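Local coordinates for protein hydrogenase-specific maturation endopeptidase (Thermococcus kodakarensis, PDB 5IJA) that probably acts as an endopeptidase in [NiFe] hydrogenase maturation, trimming the C-terminal extension of the precursor of the hydrogenase large subunit, at residues H113-V118 against V140-K145; G23-E28 against A134-A139; R42-Y47 against K98-L103. One frame throughout, in Å; residues are numbered along the deposited sequence.

Contact 1: H113-V118 against V140-K145; sequences HFIGIV and VEIAEK
Ile115 overlaps Ile142 and Ala143 with a single methyl, CD1, which reaches from the strand into the turn of the helix that carries both partners. Its CG1 is anti to the carbonyl carbon (chi1 -54°), and the outer bond of the chain is extended, which carries CD1 outward from the strand until it meets the helix. There CD1 lies 3.9 Å from Ile142 CG2 and 4.1 Å from Ile142 CB, against the branch of that residue rather than its far methyl. The same carbon is 4.0 Å from Ala143 CB and 3.9 Å from Ala143 N, so it also rests on the helix backbone, which the small alanine side chain does little to screen. The two isoleucines run antiparallel alongside each other, the long arm of Ile115 reaching to the helix and that of Ile142 to the sheet. No hydrogen bond crosses between the segments, and the attraction is dispersive and hydrophobic. This is the packing of helix 130-146 against one face of a mixed five-stranded sheet, in the alpha/beta fold of the hydrogenase maturation proteases. Strand 111-118 sits between strands 52-59 and 69-73, parallel to the first and antiparallel to the second. Ile115 points to the face that helix 130-146 covers, as its neighbour but one Ile117 does, and Phe114 projects to the opposite face. Around the isoleucine pair, Val69 of the adjoining strand touches both Ile115 and Ile142, while Ala139, one turn earlier in the helix, packs on Ile115. Backbone hydrogen bonds between Ile115 and both Ile55 and Asp57 hold the strand that presents it. Leu26 of helix 18-28 packs on the same Ala143 methyl, wedging it between sheet and helix.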
loop_
_atom_site.group_PDB
_atom_site.type_symbol
_atom_site.label_atom_id
_atom_site.label_comp_id
_atom_site.label_asym_id
_atom_site.label_seq_id
_atom_site.Cartn_x
_atom_site.Cartn_y
_atom_site.Cartn_z
ATOM N N HIS A 113 -0.705 -6.791 5.582
ATOM C CA HIS A 113 -0.995 -7.183 4.211
ATOM C C HIS A 113 -0.424 -6.156 3.256
ATOM O O HIS A 113 -0.421 -4.959 3.561
ATOM C CB HIS A 113 -2.513 -7.292 3.995
ATOM C CG HIS A 113 -3.135 -8.473 4.664
ATOM N ND1 HIS A 113 -3.430 -9.635 3.987
ATOM C CD2 HIS A 113 -3.515 -8.678 5.947
ATOM C CE1 HIS A 113 -3.958 -10.508 4.824
ATOM N NE2 HIS A 113 -4.033 -9.949 6.017
ATOM N N PHE A 114 0.048 -6.615 2.102
ATOM C CA PHE A 114 0.646 -5.730 1.101
ATOM C C PHE A 114 -0.064 -5.983 -0.208
ATOM O O PHE A 114 -0.101 -7.103 -0.703
ATOM C CB PHE A 114 2.166 -5.974 0.944
ATOM C CG PHE A 114 2.815 -5.099 -0.083
ATOM C CD1 PHE A 114 2.871 -5.489 -1.415
ATOM C CD2 PHE A 114 3.367 -3.876 0.272
ATOM C CE1 PHE A 114 3.450 -4.667 -2.373
ATOM C CE2 PHE A 114 3.959 -3.044 -0.690
ATOM C CZ PHE A 114 4.002 -3.449 -2.012
ATOM N N ILE A 115 -0.617 -4.919 -0.778
ATOM C CA ILE A 115 -1.208 -4.974 -2.100
ATOM C C ILE A 115 -0.373 -4.106 -3.017
ATOM O O ILE A 115 -0.235 -2.899 -2.777
ATOM C CB ILE A 115 -2.658 -4.476 -2.089
ATOM C CG1 ILE A 115 -3.460 -5.250 -1.044
ATOM C CG2 ILE A 115 -3.269 -4.623 -3.488
ATOM C CD1 ILE A 115 -4.909 -4.706 -0.857
ATOM N N GLY A 116 0.212 -4.718 -4.042
ATOM C CA GLY A 116 1.044 -3.992 -4.984
ATOM C C GLY A 116 0.400 -3.891 -6.357
ATOM O O GLY A 116 -0.101 -4.883 -6.890
ATOM N N ILE A 117 0.404 -2.689 -6.915
ATOM C CA ILE A 117 -0.186 -2.443 -8.226
ATOM C C ILE A 117 0.929 -2.163 -9.216
ATOM O O ILE A 117 1.649 -1.166 -9.081
ATOM C CB ILE A 117 -1.172 -1.265 -8.195
ATOM C CG1 ILE A 117 -2.273 -1.519 -7.160
ATOM C CG2 ILE A 117 -1.782 -1.025 -9.582
ATOM C CD1 ILE A 117 -3.017 -0.249 -6.749
ATOM N N VAL A 118 1.083 -3.045 -10.201
ATOM C CA VAL A 118 2.230 -2.962 -11.100
ATOM C C VAL A 118 2.073 -1.787 -12.058
ATOM O O VAL A 118 1.154 -1.735 -12.874
ATOM C CB VAL A 118 2.442 -4.274 -11.892
ATOM C CG1 VAL A 118 3.575 -4.111 -12.895
ATOM C CG2 VAL A 118 2.738 -5.425 -10.953
ATOM N N VAL A 140 -8.702 -2.314 -4.867
ATOM C CA VAL A 140 -9.795 -1.894 -3.992
ATOM C C VAL A 140 -10.650 -3.090 -3.564
ATOM O O VAL A 140 -11.053 -3.189 -2.397
ATOM C CB VAL A 140 -10.662 -0.820 -4.676
ATOM C CG1 VAL A 140 -11.958 -0.553 -3.874
ATOM C CG2 VAL A 140 -9.866 0.450 -4.816
ATOM N N GLU A 141 -10.897 -4.002 -4.497
ATOM C CA GLU A 141 -11.681 -5.213 -4.215
ATOM C C GLU A 141 -11.022 -6.110 -3.177
ATOM O O GLU A 141 -11.687 -6.619 -2.272
ATOM C CB GLU A 141 -11.897 -6.023 -5.484
ATOM C CG GLU A 141 -12.838 -5.404 -6.487
ATOM C CD GLU A 141 -12.989 -6.290 -7.707
ATOM O OE1 GLU A 141 -12.892 -7.529 -7.543
ATOM O OE2 GLU A 141 -13.179 -5.755 -8.822
ATOM N N ILE A 142 -9.716 -6.310 -3.319
ATOM C CA ILE A 142 -8.957 -7.094 -2.347
ATOM C C ILE A 142 -9.010 -6.444 -0.970
ATOM O O ILE A 142 -9.253 -7.108 0.030
ATOM C CB ILE A 142 -7.488 -7.265 -2.795
ATOM C CG1 ILE A 142 -7.429 -8.001 -4.132
ATOM C CG2 ILE A 142 -6.673 -8.015 -1.745
ATOM C CD1 ILE A 142 -6.028 -8.149 -4.719
ATOM N N ALA A 143 -8.802 -5.135 -0.912
ATOM C CA ALA A 143 -8.778 -4.433 0.361
ATOM C C ALA A 143 -10.135 -4.481 1.086
ATOM O O ALA A 143 -10.185 -4.572 2.313
ATOM C CB ALA A 143 -8.352 -2.987 0.151
ATOM N N GLU A 144 -11.234 -4.397 0.336
ATOM C CA GLU A 144 -12.566 -4.425 0.962
ATOM C C GLU A 144 -12.820 -5.772 1.627
ATOM O O GLU A 144 -13.421 -5.843 2.702
ATOM C CB GLU A 144 -13.666 -4.115 -0.069
ATOM C CG GLU A 144 -13.631 -2.680 -0.598
ATOM C CD GLU A 144 -14.995 -2.167 -1.053
ATOM O OE1 GLU A 144 -15.906 -2.020 -0.203
ATOM O OE2 GLU A 144 -15.152 -1.901 -2.264
ATOM N N LYS A 145 -12.357 -6.836 0.984
ATOM C CA LYS A 145 -12.401 -8.161 1.589
ATOM C C LYS A 145 -11.584 -8.231 2.883
ATOM O O LYS A 145 -12.027 -8.833 3.859
ATOM C CB LYS A 145 -11.926 -9.221 0.591
ATOM C CG LYS A 145 -12.750 -9.215 -0.679
ATOM C CD LYS A 145 -12.253 -10.163 -1.759
ATOM C CE LYS A 145 -13.288 -10.213 -2.891
ATOM N NZ LYS A 145 -12.720 -10.649 -4.193
#

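Contact 2: G23-E28 against A134-A139; sequences GRILAE and AGVQKA
Val136 is the first residue of helix segment 134-139 to meet helix segment 23-28: its CG1 lies 3.6 Å from Ile25 CD1. That methyl is anti to the backbone N (chi1 170°), which turns it toward the neighbouring helix, and the two side chains cross obliquely. Next in sequence, Gln137 starts out pointing away from the partner helix, but a bend at chi2 (-61°) folds its amide back. NE2 comes to 3.9 Å from the same Ile25 CD1, with the side chains at about a right angle. Ile25 CD1 therefore meets both a buried valine methyl and the amide of an exposed glutamine. One turn beyond Gly135, the Ala139 side chain serves the sheet, touching Ile115 and Ile117 of strand 111-118. Val140, the following residue, continues the helix-helix seam by touching Ile25 and Leu26. No hydrogen bond links the two segments. The methyl-methyl contact is purely dispersive, and NE2 makes only a van der Waals approach to the methyl, so the attraction comes from dispersion and buried apolar surface, with the polar margin of the contact facing solvent.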
loop_
_atom_site.group_PDB
_atom_site.type_symbol
_atom_site.label_atom_id
_atom_site.label_comp_id
_atom_site.label_asym_id
_atom_site.label_seq_id
_atom_site.Cartn_x
_atom_site.Cartn_y
_atom_site.Cartn_z
ATOM N N GLY A 23 -6.527 4.202 -2.242
ATOM C CA GLY A 23 -6.842 4.712 -0.914
ATOM C C GLY A 23 -7.978 5.725 -0.878
ATOM O O GLY A 23 -8.886 5.646 -0.047
ATOM N N ARG A 24 -7.941 6.683 -1.792
ATOM C CA ARG A 24 -9.012 7.668 -1.873
ATOM C C ARG A 24 -10.359 7.013 -2.176
ATOM O O ARG A 24 -11.368 7.383 -1.591
ATOM C CB ARG A 24 -8.681 8.735 -2.918
ATOM C CG ARG A 24 -7.480 9.575 -2.531
ATOM C CD ARG A 24 -7.425 10.904 -3.274
ATOM N NE ARG A 24 -6.159 11.578 -3.011
ATOM C CZ ARG A 24 -5.165 11.653 -3.889
ATOM N NH1 ARG A 24 -5.305 11.109 -5.092
ATOM N NH2 ARG A 24 -4.035 12.273 -3.569
ATOM N N ILE A 25 -10.378 6.022 -3.062
ATOM C CA ILE A 25 -11.618 5.289 -3.333
ATOM C C ILE A 25 -12.128 4.604 -2.073
ATOM O O ILE A 25 -13.312 4.658 -1.762
ATOM C CB ILE A 25 -11.439 4.227 -4.436
ATOM C CG1 ILE A 25 -11.141 4.872 -5.785
ATOM C CG2 ILE A 25 -12.684 3.367 -4.574
ATOM C CD1 ILE A 25 -10.759 3.858 -6.861
ATOM N N LEU A 26 -11.230 3.941 -1.355
ATOM C CA LEU A 26 -11.613 3.293 -0.110
ATOM C C LEU A 26 -12.072 4.313 0.946
ATOM O O LEU A 26 -13.014 4.049 1.692
ATOM C CB LEU A 26 -10.452 2.446 0.411
ATOM C CG LEU A 26 -10.121 1.250 -0.480
ATOM C CD1 LEU A 26 -8.704 0.765 -0.223
ATOM C CD2 LEU A 26 -11.132 0.128 -0.276
ATOM N N ALA A 27 -11.420 5.476 0.995
ATOM C CA ALA A 27 -11.786 6.507 1.963
ATOM C C ALA A 27 -13.211 7.014 1.690
ATOM O O ALA A 27 -14.008 7.175 2.616
ATOM C CB ALA A 27 -10.781 7.668 1.934
ATOM N N GLU A 28 -13.525 7.235 0.415
ATOM C CA GLU A 28 -14.870 7.659 0.011
ATOM C C GLU A 28 -15.904 6.600 0.378
ATOM O O GLU A 28 -17.068 6.916 0.626
ATOM C CB GLU A 28 -14.924 7.951 -1.493
ATOM C CG GLU A 28 -16.311 8.348 -1.990
ATOM C CD GLU A 28 -16.397 8.446 -3.504
ATOM O OE1 GLU A 28 -15.346 8.331 -4.170
ATOM O OE2 GLU A 28 -17.518 8.644 -4.026
ATOM N N ALA A 134 -7.439 -0.280 -14.115
ATOM C CA ALA A 134 -7.950 -1.624 -13.904
ATOM C C ALA A 134 -7.352 -2.240 -12.642
ATOM O O ALA A 134 -8.057 -2.873 -11.849
ATOM C CB ALA A 134 -7.657 -2.495 -15.110
ATOM N N GLY A 135 -6.049 -2.047 -12.468
ATOM C CA GLY A 135 -5.360 -2.498 -11.277
ATOM C C GLY A 135 -5.891 -1.856 -10.011
ATOM O O GLY A 135 -6.070 -2.537 -9.014
ATOM N N VAL A 136 -6.159 -0.551 -10.043
ATOM C CA VAL A 136 -6.706 0.130 -8.863
ATOM C C VAL A 136 -8.033 -0.489 -8.440
ATOM O O VAL A 136 -8.304 -0.686 -7.251
ATOM C CB VAL A 136 -6.904 1.637 -9.123
ATOM C CG1 VAL A 136 -7.690 2.279 -7.982
ATOM C CG2 VAL A 136 -5.563 2.316 -9.325
ATOM N N GLN A 137 -8.855 -0.817 -9.426
ATOM C CA GLN A 137 -10.134 -1.454 -9.159
ATOM C C GLN A 137 -9.965 -2.788 -8.441
ATOM O O GLN A 137 -10.654 -3.063 -7.449
ATOM C CB GLN A 137 -10.903 -1.631 -10.468
ATOM C CG GLN A 137 -11.313 -0.296 -11.083
ATOM C CD GLN A 137 -12.229 0.494 -10.163
ATOM O OE1 GLN A 137 -13.173 -0.053 -9.592
ATOM N NE2 GLN A 137 -11.942 1.783 -9.997
ATOM N N LYS A 138 -9.031 -3.609 -8.904
ATOM C CA LYS A 138 -8.859 -4.903 -8.250
ATOM C C LYS A 138 -8.170 -4.766 -6.890
ATOM O O LYS A 138 -8.454 -5.546 -5.980
ATOM C CB LYS A 138 -8.094 -5.884 -9.133
ATOM C CG LYS A 138 -8.517 -7.326 -8.830
ATOM C CD LYS A 138 -8.475 -8.244 -10.047
ATOM C CE LYS A 138 -9.206 -9.559 -9.736
ATOM N NZ LYS A 138 -8.746 -10.726 -10.549
ATOM N N ALA A 139 -7.272 -3.788 -6.749
ATOM C CA ALA A 139 -6.676 -3.519 -5.443
ATOM C C ALA A 139 -7.747 -3.129 -4.430
ATOM O O ALA A 139 -7.712 -3.566 -3.272
ATOM C CB ALA A 139 -5.618 -2.423 -5.548
#

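Contact 3: R42-Y47 against K98-L103; sequences RLANHY and KLLMAL
Leu100 spreads its two methyls over neighbouring residues of segment 42-47, one to each. CD1 sits 4.0 Å from Leu43 CB and 4.1 Å from Leu43 CD2, while CD2 lies 4.1 Å from Ala44 CB. The leucine thus straddles two successive side chains, its fork directed at the segment from the helix; Leu43 and Leu100 cross at a slant. In Leu43, CG is anti to the backbone N (chi1 -180°), which brings its CD2 to the Leu100 methyl that already touches its CB. Leu43 is buried, whereas Ala44 closes the exposed margin of the patch. A second shell sets the loop that offers these groups. Leu43 O accepts two backbone hydrogen bonds, from His46 N at 3.0 Å and from Tyr47 N at 2.9 Å, which tie the turn together. Farther out, Leu43 packs on Leu4 and Leu6 of strand 3-8 and on Leu34 of strand 33-37; His46 NE2 is bonded to Asn32 OD1, and Tyr47 OH to Glu50 O. On the helix side, Leu100 also touches Leu107 of helix 105-109. The arrangement is that of a three-layer alpha/beta fold, in which the connection between strands 33-37 and 52-59 meets the C-terminal part of helix 88-103 on the sheet face opposite helix 130-146.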
loop_
_atom_site.group_PDB
_atom_site.type_symbol
_atom_site.label_atom_id
_atom_site.label_comp_id
_atom_site.label_asym_id
_atom_site.label_seq_id
_atom_site.Cartn_x
_atom_site.Cartn_y
_atom_site.Cartn_z
ATOM N N ARG A 42 3.753 9.644 9.587
ATOM C CA ARG A 42 2.362 10.083 9.671
ATOM C C ARG A 42 1.512 9.113 10.483
ATOM O O ARG A 42 0.482 9.469 11.043
ATOM C CB ARG A 42 1.748 10.237 8.278
ATOM C CG ARG A 42 2.395 11.328 7.425
ATOM C CD ARG A 42 1.538 11.639 6.205
ATOM N NE ARG A 42 2.029 12.812 5.481
ATOM C CZ ARG A 42 1.555 13.219 4.305
ATOM N NH1 ARG A 42 0.574 12.543 3.712
ATOM N NH2 ARG A 42 2.061 14.299 3.718
ATOM N N LEU A 43 1.950 7.865 10.530
ATOM C CA LEU A 43 1.218 6.852 11.242
ATOM C C LEU A 43 1.246 7.071 12.758
ATOM O O LEU A 43 0.350 6.621 13.470
ATOM C CB LEU A 43 1.796 5.482 10.888
ATOM C CG LEU A 43 1.171 4.240 11.523
ATOM C CD1 LEU A 43 -0.299 4.074 11.195
ATOM C CD2 LEU A 43 1.962 3.059 11.032
ATOM N N ALA A 44 2.299 7.711 13.255
ATOM C CA ALA A 44 2.409 7.939 14.696
ATOM C C ALA A 44 1.158 8.622 15.249
ATOM O O ALA A 44 0.599 8.205 16.272
ATOM C CB ALA A 44 3.652 8.768 15.007
ATOM N N ASN A 45 0.691 9.640 14.537
ATOM C CA ASN A 45 -0.473 10.399 14.969
ATOM C C ASN A 45 -1.811 9.716 14.691
ATOM O O ASN A 45 -2.851 10.138 15.205
ATOM C CB ASN A 45 -0.466 11.779 14.305
ATOM C CG ASN A 45 0.664 12.649 14.799
ATOM O OD1 ASN A 45 0.956 12.675 15.994
ATOM N ND2 ASN A 45 1.310 13.368 13.885
ATOM N N HIS A 46 -1.797 8.660 13.887
ATOM C CA HIS A 46 -3.046 8.112 13.379
ATOM C C HIS A 46 -3.419 6.736 13.947
ATOM O O HIS A 46 -4.597 6.421 14.122
ATOM C CB HIS A 46 -2.973 8.026 11.853
ATOM C CG HIS A 46 -4.271 7.644 11.207
ATOM N ND1 HIS A 46 -5.232 8.570 10.862
ATOM C CD2 HIS A 46 -4.770 6.436 10.856
ATOM C CE1 HIS A 46 -6.264 7.950 10.317
ATOM N NE2 HIS A 46 -6.013 6.654 10.309
ATOM N N TYR A 47 -2.416 5.905 14.202
ATOM C CA TYR A 47 -2.665 4.524 14.610
ATOM C C TYR A 47 -3.487 4.457 15.894
ATOM O O TYR A 47 -3.231 5.207 16.836
ATOM C CB TYR A 47 -1.346 3.779 14.808
ATOM C CG TYR A 47 -1.555 2.317 15.155
ATOM C CD1 TYR A 47 -2.149 1.449 14.248
ATOM C CD2 TYR A 47 -1.139 1.805 16.377
ATOM C CE1 TYR A 47 -2.354 0.115 14.558
ATOM C CE2 TYR A 47 -1.339 0.469 16.699
ATOM C CZ TYR A 47 -1.936 -0.368 15.785
ATOM O OH TYR A 47 -2.133 -1.697 16.092
ATOM N N LYS A 98 9.315 -0.089 11.482
ATOM C CA LYS A 98 9.983 -0.903 12.507
ATOM C C LYS A 98 10.093 -0.160 13.838
ATOM O O LYS A 98 9.862 -0.744 14.889
ATOM C CB LYS A 98 11.394 -1.321 12.073
ATOM C CG LYS A 98 11.467 -2.276 10.898
ATOM C CD LYS A 98 10.730 -3.568 11.170
ATOM C CE LYS A 98 10.486 -4.316 9.868
ATOM N NZ LYS A 98 9.719 -3.480 8.889
ATOM N N LEU A 99 10.462 1.114 13.777
ATOM C CA LEU A 99 10.581 1.938 14.982
ATOM C C LEU A 99 9.225 2.075 15.668
ATOM O O LEU A 99 9.127 1.925 16.892
ATOM C CB LEU A 99 11.150 3.323 14.651
ATOM C CG LEU A 99 11.252 4.338 15.799
ATOM C CD1 LEU A 99 12.086 3.774 16.918
ATOM C CD2 LEU A 99 11.848 5.640 15.292
ATOM N N LEU A 100 8.183 2.364 14.885
ATOM C CA LEU A 100 6.851 2.511 15.461
ATOM C C LEU A 100 6.368 1.206 16.084
ATOM O O LEU A 100 5.672 1.223 17.082
ATOM C CB LEU A 100 5.853 2.988 14.419
ATOM C CG LEU A 100 6.164 4.399 13.943
ATOM C CD1 LEU A 100 5.246 4.765 12.772
ATOM C CD2 LEU A 100 5.975 5.367 15.088
ATOM N N MET A 101 6.724 0.076 15.487
ATOM C CA MET A 101 6.416 -1.214 16.095
ATOM C C MET A 101 7.161 -1.459 17.402
ATOM O O MET A 101 6.607 -2.050 18.321
ATOM C CB MET A 101 6.727 -2.350 15.119
ATOM C CG MET A 101 5.774 -2.413 13.946
ATOM S SD MET A 101 6.236 -3.709 12.782
ATOM C CE MET A 101 4.674 -3.948 11.962
ATOM N N ALA A 102 8.408 -1.010 17.484
ATOM C CA ALA A 102 9.180 -1.139 18.723
ATOM C C ALA A 102 8.546 -0.343 19.855
ATOM O O ALA A 102 8.782 -0.627 21.037
ATOM C CB ALA A 102 10.590 -0.687 18.518
ATOM N N LEU A 103 7.747 0.655 19.481
ATOM C CA LEU A 103 7.125 1.576 20.432
ATOM C C LEU A 103 5.670 1.261 20.752
ATOM O O LEU A 103 5.091 1.845 21.682
ATOM C CB LEU A 103 7.226 3.002 19.899
ATOM C CG LEU A 103 8.647 3.571 19.860
ATOM C CD1 LEU A 103 8.651 4.933 19.222
ATOM C CD2 LEU A 103 9.243 3.635 21.264
#

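Overall arrangement
Contacts 1 and 2 share helix 130-146 and lie side by side, their centres 8 Å apart. They touch directly: Ile117 CD1 is 3.6 Å from Ala139 CB, and Leu26 CD1 is 3.8 Å from Ala143 CB. Their segments alternate along the chain, and their contacts join in one apolar patch between strand 111-118 and helices 18-28 and 130-146. Contact 3 lies across the chain's centre, its own centre about 22 Å from that of contact 1 and 24 Å from that of contact 2, with nearest atoms about 9 Å away in both cases. It is nested within the loop closed by contact 2. None of the three is bridged by a hydrogen bond between its segments, and none involves a metal or ligand.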